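Local coordinates for protein lipase (Acinetobacter baumannii, PDB 4OPM) that probably hydrolyses ester bonds of lipids such as triacylglycerols, as a putative lipase of the alpha/beta hydrolase fold, at residues Lys100-Val105 with Pro134-Ser139; Pro113-Gly118 with Pro290-Val295; Ile239-Gly242 with Ile247-Val250. One frame throughout, in Å; residues are numbered along the deposited sequence.

Interaction 1 of 3, residues Lys100-Val105 with Pro134-Ser139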
# COMPACT_ATOMS: atom_id res chain seq x y z
N LYS A 100 -11.45 -9.41 -4.33
CA LYS A 100 -10.89 -10.51 -3.53
C LYS A 100 -10.48 -10.01 -2.14
O LYS A 100 -10.61 -10.74 -1.15
CB LYS A 100 -9.74 -11.23 -4.25
CG LYS A 100 -10.18 -12.01 -5.49
CD LYS A 100 -11.21 -13.12 -5.17
CE LYS A 100 -11.61 -13.94 -6.36
NZ LYS A 100 -12.42 -13.15 -7.34
N LEU A 101 -10.05 -8.73 -2.03
CA LEU A 101 -9.73 -8.15 -0.73
C LEU A 101 -11.02 -8.06 0.10
O LEU A 101 -10.99 -8.38 1.28
CB LEU A 101 -9.07 -6.77 -0.89
CG LEU A 101 -8.68 -6.07 0.39
CD1 LEU A 101 -7.54 -6.79 1.12
CD2 LEU A 101 -8.29 -4.62 0.11
N ARG A 102 -12.17 -7.70 -0.53
CA ARG A 102 -13.45 -7.68 0.19
C ARG A 102 -13.80 -9.09 0.71
O ARG A 102 -14.22 -9.23 1.86
CB ARG A 102 -14.58 -7.14 -0.71
CG ARG A 102 -15.98 -7.17 -0.06
CD ARG A 102 -16.10 -6.23 1.13
NE ARG A 102 -17.34 -6.47 1.87
CZ ARG A 102 -17.51 -6.22 3.16
NH1 ARG A 102 -16.51 -5.71 3.88
NH2 ARG A 102 -18.67 -6.46 3.74
N ARG A 103 -13.59 -10.14 -0.12
CA ARG A 103 -13.86 -11.53 0.29
C ARG A 103 -12.98 -11.90 1.50
O ARG A 103 -13.46 -12.57 2.43
CB ARG A 103 -13.63 -12.53 -0.86
CG ARG A 103 -14.51 -12.31 -2.10
CD ARG A 103 -15.97 -12.73 -1.93
NE ARG A 103 -16.78 -11.73 -1.23
CZ ARG A 103 -17.34 -10.66 -1.79
NH1 ARG A 103 -17.18 -10.41 -3.09
NH2 ARG A 103 -18.07 -9.82 -1.06
N PHE A 104 -11.72 -11.43 1.50
CA PHE A 104 -10.79 -11.63 2.61
C PHE A 104 -11.30 -10.94 3.88
O PHE A 104 -11.31 -11.56 4.93
CB PHE A 104 -9.37 -11.13 2.25
CG PHE A 104 -8.47 -11.00 3.46
CD1 PHE A 104 -7.89 -12.12 4.03
CD2 PHE A 104 -8.24 -9.76 4.05
CE1 PHE A 104 -7.08 -12.01 5.17
CE2 PHE A 104 -7.42 -9.64 5.18
CZ PHE A 104 -6.86 -10.77 5.75
N VAL A 105 -11.73 -9.66 3.79
CA VAL A 105 -12.27 -8.88 4.93
C VAL A 105 -13.48 -9.63 5.54
O VAL A 105 -13.58 -9.75 6.77
CB VAL A 105 -12.63 -7.43 4.51
CG1 VAL A 105 -13.49 -6.73 5.56
CG2 VAL A 105 -11.37 -6.61 4.22
N PRO A 134 -19.20 1.53 0.31
CA PRO A 134 -19.16 2.76 1.13
C PRO A 134 -19.58 2.60 2.58
O PRO A 134 -18.98 3.24 3.45
CB PRO A 134 -20.12 3.71 0.40
CG PRO A 134 -21.02 2.80 -0.39
CD PRO A 134 -20.13 1.70 -0.83
N PHE A 135 -20.58 1.76 2.86
CA PHE A 135 -21.05 1.56 4.24
C PHE A 135 -20.07 0.73 5.06
O PHE A 135 -20.21 0.66 6.28
CB PHE A 135 -22.45 0.92 4.25
CG PHE A 135 -23.51 1.79 3.62
CD1 PHE A 135 -23.96 2.94 4.26
CD2 PHE A 135 -24.07 1.46 2.39
CE1 PHE A 135 -24.94 3.75 3.68
CE2 PHE A 135 -25.06 2.27 1.81
CZ PHE A 135 -25.48 3.41 2.46
N GLU A 136 -19.07 0.10 4.38
CA GLU A 136 -18.04 -0.74 5.00
C GLU A 136 -16.73 0.02 5.18
O GLU A 136 -15.75 -0.53 5.70
CB GLU A 136 -17.79 -2.00 4.13
CG GLU A 136 -19.01 -2.87 3.87
CD GLU A 136 -19.77 -3.38 5.08
OE1 GLU A 136 -19.12 -3.76 6.08
OE2 GLU A 136 -21.02 -3.40 5.01
N THR A 137 -16.68 1.29 4.74
CA THR A 137 -15.49 2.14 4.78
C THR A 137 -15.71 3.31 5.76
O THR A 137 -16.53 4.20 5.50
CB THR A 137 -15.17 2.62 3.34
OG1 THR A 137 -15.12 1.48 2.45
CG2 THR A 137 -13.86 3.43 3.27
N LYS A 138 -14.96 3.32 6.87
CA LYS A 138 -15.07 4.35 7.91
C LYS A 138 -14.23 5.58 7.57
O LYS A 138 -14.59 6.69 7.93
CB LYS A 138 -14.64 3.78 9.27
CG LYS A 138 -15.13 4.59 10.47
CD LYS A 138 -14.83 3.86 11.76
CE LYS A 138 -15.65 4.37 12.91
NZ LYS A 138 -15.52 3.49 14.10
N SER A 139 -13.07 5.36 6.93
CA SER A 139 -12.16 6.44 6.55
C SER A 139 -11.20 5.93 5.52
O SER A 139 -11.02 4.71 5.37
CB SER A 139 -11.39 6.98 7.76
OG SER A 139 -10.33 6.12 8.15
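Arg102, on helix 94-107, reaches across to Glu136, which closes the short 3-10 turn ahead of strand 137-143, and the two long side chains make the whole contact. Their backbones stay well apart, the CA atoms of Arg102 and Glu136 being 9.6 Å from each other, so the gap is bridged by side-chain length. Arg102 sends CG anti to its own N (chi1 176°), bends at chi2 and then runs on extended to the guanidinium. In Glu136, chi1 (-57°) sets CG anti to the carbonyl carbon and carries it toward the arginine, and a bend at chi2 decides where the carboxylate goes. The chains cross at about a right angle. Glu136 CG lies over one face of the guanidinium, displaced toward its rim, with CG 3.7 Å from Arg102 CZ. The carboxylate lies above the guanidinium plane near NH2, on the same face as CG: Glu136 CD is 3.5 Å from Arg102 NH2, and Glu136 OE1 forms a long salt bridge of 3.6 Å to the same nitrogen. The two planes are 38° apart, far from the flat, two-pronged pairing an arginine can make with a carboxylate. Part of the grip is therefore van der Waals contact of CG on the guanidinium, and the charge attraction is probably modest at this partly exposed site. The stronger polar tie of Arg102 is the hydrogen bond from NH1 to Tyr129 OH on helix 121-132, while Tyr133 adds a cation-pi contact; together they help hold the guanidinium with one face to Glu136. The pair is a surface side-chain contact of the alpha/beta hydrolase fold, joining a helix packed on the central sheet to the turn that leads from helix 121-132 into the next parallel strand.

Interaction 2 of 3, residues Pro113-Gly118 with Pro290-Val295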
# COMPACT_ATOMS: atom_id res chain seq x y z
N PRO A 113 -17.90 -0.64 9.65
CA PRO A 113 -17.02 0.22 8.85
C PRO A 113 -15.58 0.12 9.37
O PRO A 113 -15.34 0.13 10.58
CB PRO A 113 -17.61 1.62 9.03
CG PRO A 113 -18.89 1.43 9.80
CD PRO A 113 -18.73 0.17 10.56
N ILE A 114 -14.63 -0.02 8.44
CA ILE A 114 -13.23 -0.13 8.82
C ILE A 114 -12.42 1.02 8.21
O ILE A 114 -12.75 1.53 7.15
CB ILE A 114 -12.62 -1.52 8.49
CG1 ILE A 114 -12.44 -1.75 6.97
CG2 ILE A 114 -13.41 -2.66 9.19
CD1 ILE A 114 -11.62 -3.00 6.59
N HIS A 115 -11.37 1.43 8.94
CA HIS A 115 -10.46 2.47 8.48
C HIS A 115 -9.56 1.83 7.45
O HIS A 115 -9.03 0.73 7.69
CB HIS A 115 -9.64 3.01 9.65
CG HIS A 115 -10.44 3.71 10.70
ND1 HIS A 115 -10.90 4.99 10.52
CD2 HIS A 115 -10.74 3.30 11.96
CE1 HIS A 115 -11.50 5.32 11.65
NE2 HIS A 115 -11.42 4.34 12.55
N ILE A 116 -9.38 2.45 6.29
CA ILE A 116 -8.55 1.86 5.24
C ILE A 116 -7.43 2.81 4.84
O ILE A 116 -7.67 4.00 4.69
CB ILE A 116 -9.40 1.41 4.02
CG1 ILE A 116 -10.51 0.42 4.46
CG2 ILE A 116 -8.51 0.76 2.95
CD1 ILE A 116 -11.65 0.33 3.55
N ALA A 117 -6.21 2.28 4.67
CA ALA A 117 -5.06 3.06 4.23
C ALA A 117 -4.41 2.34 3.07
O ALA A 117 -4.31 1.11 3.07
CB ALA A 117 -4.05 3.26 5.35
N GLY A 118 -4.00 3.10 2.07
CA GLY A 118 -3.38 2.52 0.89
C GLY A 118 -2.18 3.31 0.42
O GLY A 118 -2.23 4.54 0.32
N PRO A 290 -4.02 11.72 14.81
CA PRO A 290 -5.09 12.71 15.10
C PRO A 290 -6.29 12.58 14.14
O PRO A 290 -7.43 12.79 14.56
CB PRO A 290 -4.39 14.06 14.93
CG PRO A 290 -2.94 13.76 15.09
CD PRO A 290 -2.75 12.41 14.49
N PHE A 291 -6.04 12.19 12.87
CA PHE A 291 -7.09 11.98 11.87
C PHE A 291 -8.02 10.84 12.33
O PHE A 291 -9.23 11.03 12.37
CB PHE A 291 -6.49 11.68 10.48
CG PHE A 291 -7.50 11.27 9.44
CD1 PHE A 291 -8.35 12.21 8.86
CD2 PHE A 291 -7.63 9.93 9.06
CE1 PHE A 291 -9.29 11.83 7.88
CE2 PHE A 291 -8.58 9.55 8.10
CZ PHE A 291 -9.40 10.50 7.52
N LEU A 292 -7.44 9.68 12.70
CA LEU A 292 -8.20 8.52 13.19
C LEU A 292 -9.00 8.89 14.45
O LEU A 292 -10.18 8.53 14.54
CB LEU A 292 -7.27 7.34 13.47
CG LEU A 292 -6.61 6.67 12.26
CD1 LEU A 292 -5.52 5.68 12.72
CD2 LEU A 292 -7.66 5.90 11.42
N LEU A 293 -8.38 9.66 15.39
CA LEU A 293 -9.08 10.08 16.61
C LEU A 293 -10.30 10.95 16.27
O LEU A 293 -11.37 10.77 16.85
CB LEU A 293 -8.13 10.81 17.55
CG LEU A 293 -8.54 10.89 19.02
CD1 LEU A 293 -8.56 9.49 19.67
CD2 LEU A 293 -7.60 11.78 19.80
N LYS A 294 -10.14 11.88 15.31
CA LYS A 294 -11.20 12.78 14.87
C LYS A 294 -12.37 11.99 14.24
O LYS A 294 -13.53 12.26 14.56
CB LYS A 294 -10.64 13.80 13.87
CG LYS A 294 -11.61 14.94 13.58
CD LYS A 294 -10.96 16.06 12.79
CE LYS A 294 -11.10 15.86 11.30
NZ LYS A 294 -10.94 17.13 10.54
N VAL A 295 -12.05 11.01 13.35
CA VAL A 295 -13.07 10.18 12.70
C VAL A 295 -13.83 9.36 13.76
O VAL A 295 -15.05 9.26 13.69
CB VAL A 295 -12.46 9.27 11.59
CG1 VAL A 295 -13.50 8.28 11.03
CG2 VAL A 295 -11.85 10.10 10.47
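In this alpha/beta hydrolase fold, the C-terminal helix 281-298 packs against the central sheet, and here it meets strand 114-119, the strand that leads into the probable nucleophile elbow. His115 carries the contact from the strand; Leu292 and Val295, one helical turn apart, receive it. The backbones are closest at His115 and Leu292, whose CA atoms are 8.0 Å apart. His115 points to the helix with CG beside its own N (chi1 -64°), presenting one ring face to Leu292. Methyl CD2 of Leu292 makes a CH-pi contact there, 3.7 Å from the centroid of the His115 ring and 21° off the normal, displaced toward the ND1 side. The imidazole is buried, yet both nitrogens have partners: ND1 is hydrogen-bonded to Ser139 OG on the neighbouring strand and NE2 to Glu296 OE2, the residue following Val295. These two bonds limit rotation of the ring, and the carboxylate could favour a proton on NE2. The helix thus holds the histidine by a methyl over one face and by the carboxylate bonded to NE2. Close to the ring plane, Val295 CG1 abuts the edge, 3.6 Å from His115 CE1.

Interaction 3 of 3, residues Ile239-Gly242 with Ile247-Val250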
# COMPACT_ATOMS: atom_id res chain seq x y z
N ILE A 239 -4.98 12.72 2.88
CA ILE A 239 -4.07 12.56 1.74
C ILE A 239 -2.70 12.98 2.19
O ILE A 239 -2.55 14.08 2.72
CB ILE A 239 -4.54 13.39 0.51
CG1 ILE A 239 -5.97 13.01 0.05
CG2 ILE A 239 -3.53 13.32 -0.67
CD1 ILE A 239 -6.70 14.15 -0.70
N LEU A 240 -1.70 12.15 1.95
CA LEU A 240 -0.32 12.49 2.30
C LEU A 240 0.58 12.16 1.12
O LEU A 240 0.43 11.11 0.49
CB LEU A 240 0.12 11.78 3.60
CG LEU A 240 1.46 12.23 4.18
CD1 LEU A 240 1.44 12.19 5.70
CD2 LEU A 240 2.61 11.37 3.63
N TRP A 241 1.51 13.07 0.81
CA TRP A 241 2.42 12.90 -0.31
C TRP A 241 3.85 13.24 0.06
O TRP A 241 4.09 14.07 0.94
CB TRP A 241 2.02 13.87 -1.45
CG TRP A 241 1.87 13.21 -2.79
CD1 TRP A 241 2.82 13.12 -3.78
CD2 TRP A 241 0.74 12.48 -3.25
NE1 TRP A 241 2.32 12.40 -4.84
CE2 TRP A 241 1.05 11.99 -4.54
CE3 TRP A 241 -0.51 12.17 -2.68
CZ2 TRP A 241 0.13 11.25 -5.29
CZ3 TRP A 241 -1.43 11.45 -3.44
CH2 TRP A 241 -1.09 10.96 -4.71
N GLY A 242 4.77 12.70 -0.71
CA GLY A 242 6.16 13.11 -0.64
C GLY A 242 6.33 14.16 -1.73
O GLY A 242 5.97 13.91 -2.88
N ILE A 247 7.30 9.10 -9.08
CA ILE A 247 6.39 8.12 -9.68
C ILE A 247 5.04 8.77 -9.98
O ILE A 247 4.53 8.64 -11.09
CB ILE A 247 6.25 6.85 -8.78
CG1 ILE A 247 7.64 6.29 -8.33
CG2 ILE A 247 5.38 5.77 -9.45
CD1 ILE A 247 8.64 5.97 -9.46
N ILE A 248 4.45 9.42 -8.97
CA ILE A 248 3.16 10.12 -9.04
C ILE A 248 3.43 11.53 -8.52
O ILE A 248 3.66 11.70 -7.32
CB ILE A 248 2.03 9.37 -8.28
CG1 ILE A 248 2.01 7.84 -8.64
CG2 ILE A 248 0.67 10.02 -8.57
CD1 ILE A 248 1.08 6.98 -7.81
N ASN A 249 3.45 12.52 -9.43
CA ASN A 249 3.80 13.91 -9.10
C ASN A 249 2.84 14.50 -8.07
O ASN A 249 1.63 14.28 -8.13
CB ASN A 249 3.88 14.79 -10.34
CG ASN A 249 2.66 14.74 -11.21
OD1 ASN A 249 2.30 13.69 -11.76
ND2 ASN A 249 2.01 15.88 -11.37
N VAL A 250 3.41 15.31 -7.15
CA VAL A 250 2.74 15.93 -6.01
C VAL A 250 1.45 16.72 -6.38
O VAL A 250 0.53 16.76 -5.56
CB VAL A 250 3.75 16.79 -5.18
CG1 VAL A 250 4.22 18.03 -5.96
CG2 VAL A 250 3.18 17.17 -3.82
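Strand 237-242 and the loop 247-250 that follows it come nearest at Trp241 and Val250, whose CA atoms are 6.5 Å apart, with only four residues between the two segments. The indole of Trp241 spans the gap. Its chi1 of -129° is away from the usual staggered values, a setting that swings the ring across to the loop with its pyrrole edge leading. There NE1 donates to Ile248 O over 2.9 Å with an N-H...O angle of 175°, almost straight. The oxygen lies in the indole plane, whereas on the acceptor side the donor stands above the carbonyl plane by 39°. Next to this bond, Ile248 CG2 abuts the benzo rim close to the ring plane, 3.5 Å from Trp241 CZ2, the two side chains crossing at about a right angle. At the opposite end of this edge Val250 approaches obliquely: its CA is 3.6 Å from Trp241 CD1 and its CB 4.0 Å from the same carbon. Val252, Ala253 and Leu256 of helix 251-259 also touch the indole, as does Asp144. Ahead of the bonded carbonyl, the main-chain nitrogens of Ile247 and Ile248 both donate to Asp245 OD1, the aspartate of the probable Ser-His-Asp triad, and the side chain of Ile248 touches its histidine, His274. Burying the indole leaves its N-H in need of an acceptor, and the carbonyl of Ile248 supplies it; the bond, with isoleucine and valine beside it, ties the loop bearing the probable triad acid to the strand that precedes it, 237-242.

Overall arrangement
All three interactions reach the same central sheet. Interactions 1 and 2 alternate along the chain, with centres 13 Å apart, and meet through the hydrogen bond between Ser139 OG and His115 ND1 (2.7 Å); a probable backbone hydrogen bond, Lys138 N to Ile114 O at 2.9 Å, joins their neighbouring strands. Interaction 3 is nested within the loop closed by interaction 2, their nearest atoms about 7 Å apart. The strand of interaction 2 leads to the probable nucleophile, Ser120, and interaction 3 flanks the probable acid, Asp245. A polyethylene glycol, probably from crystallisation, lies about 4 Å from the Ile248 side chain, possibly marking a pocket. Interaction 1, at the surface, is centred 24 Å from interaction 3.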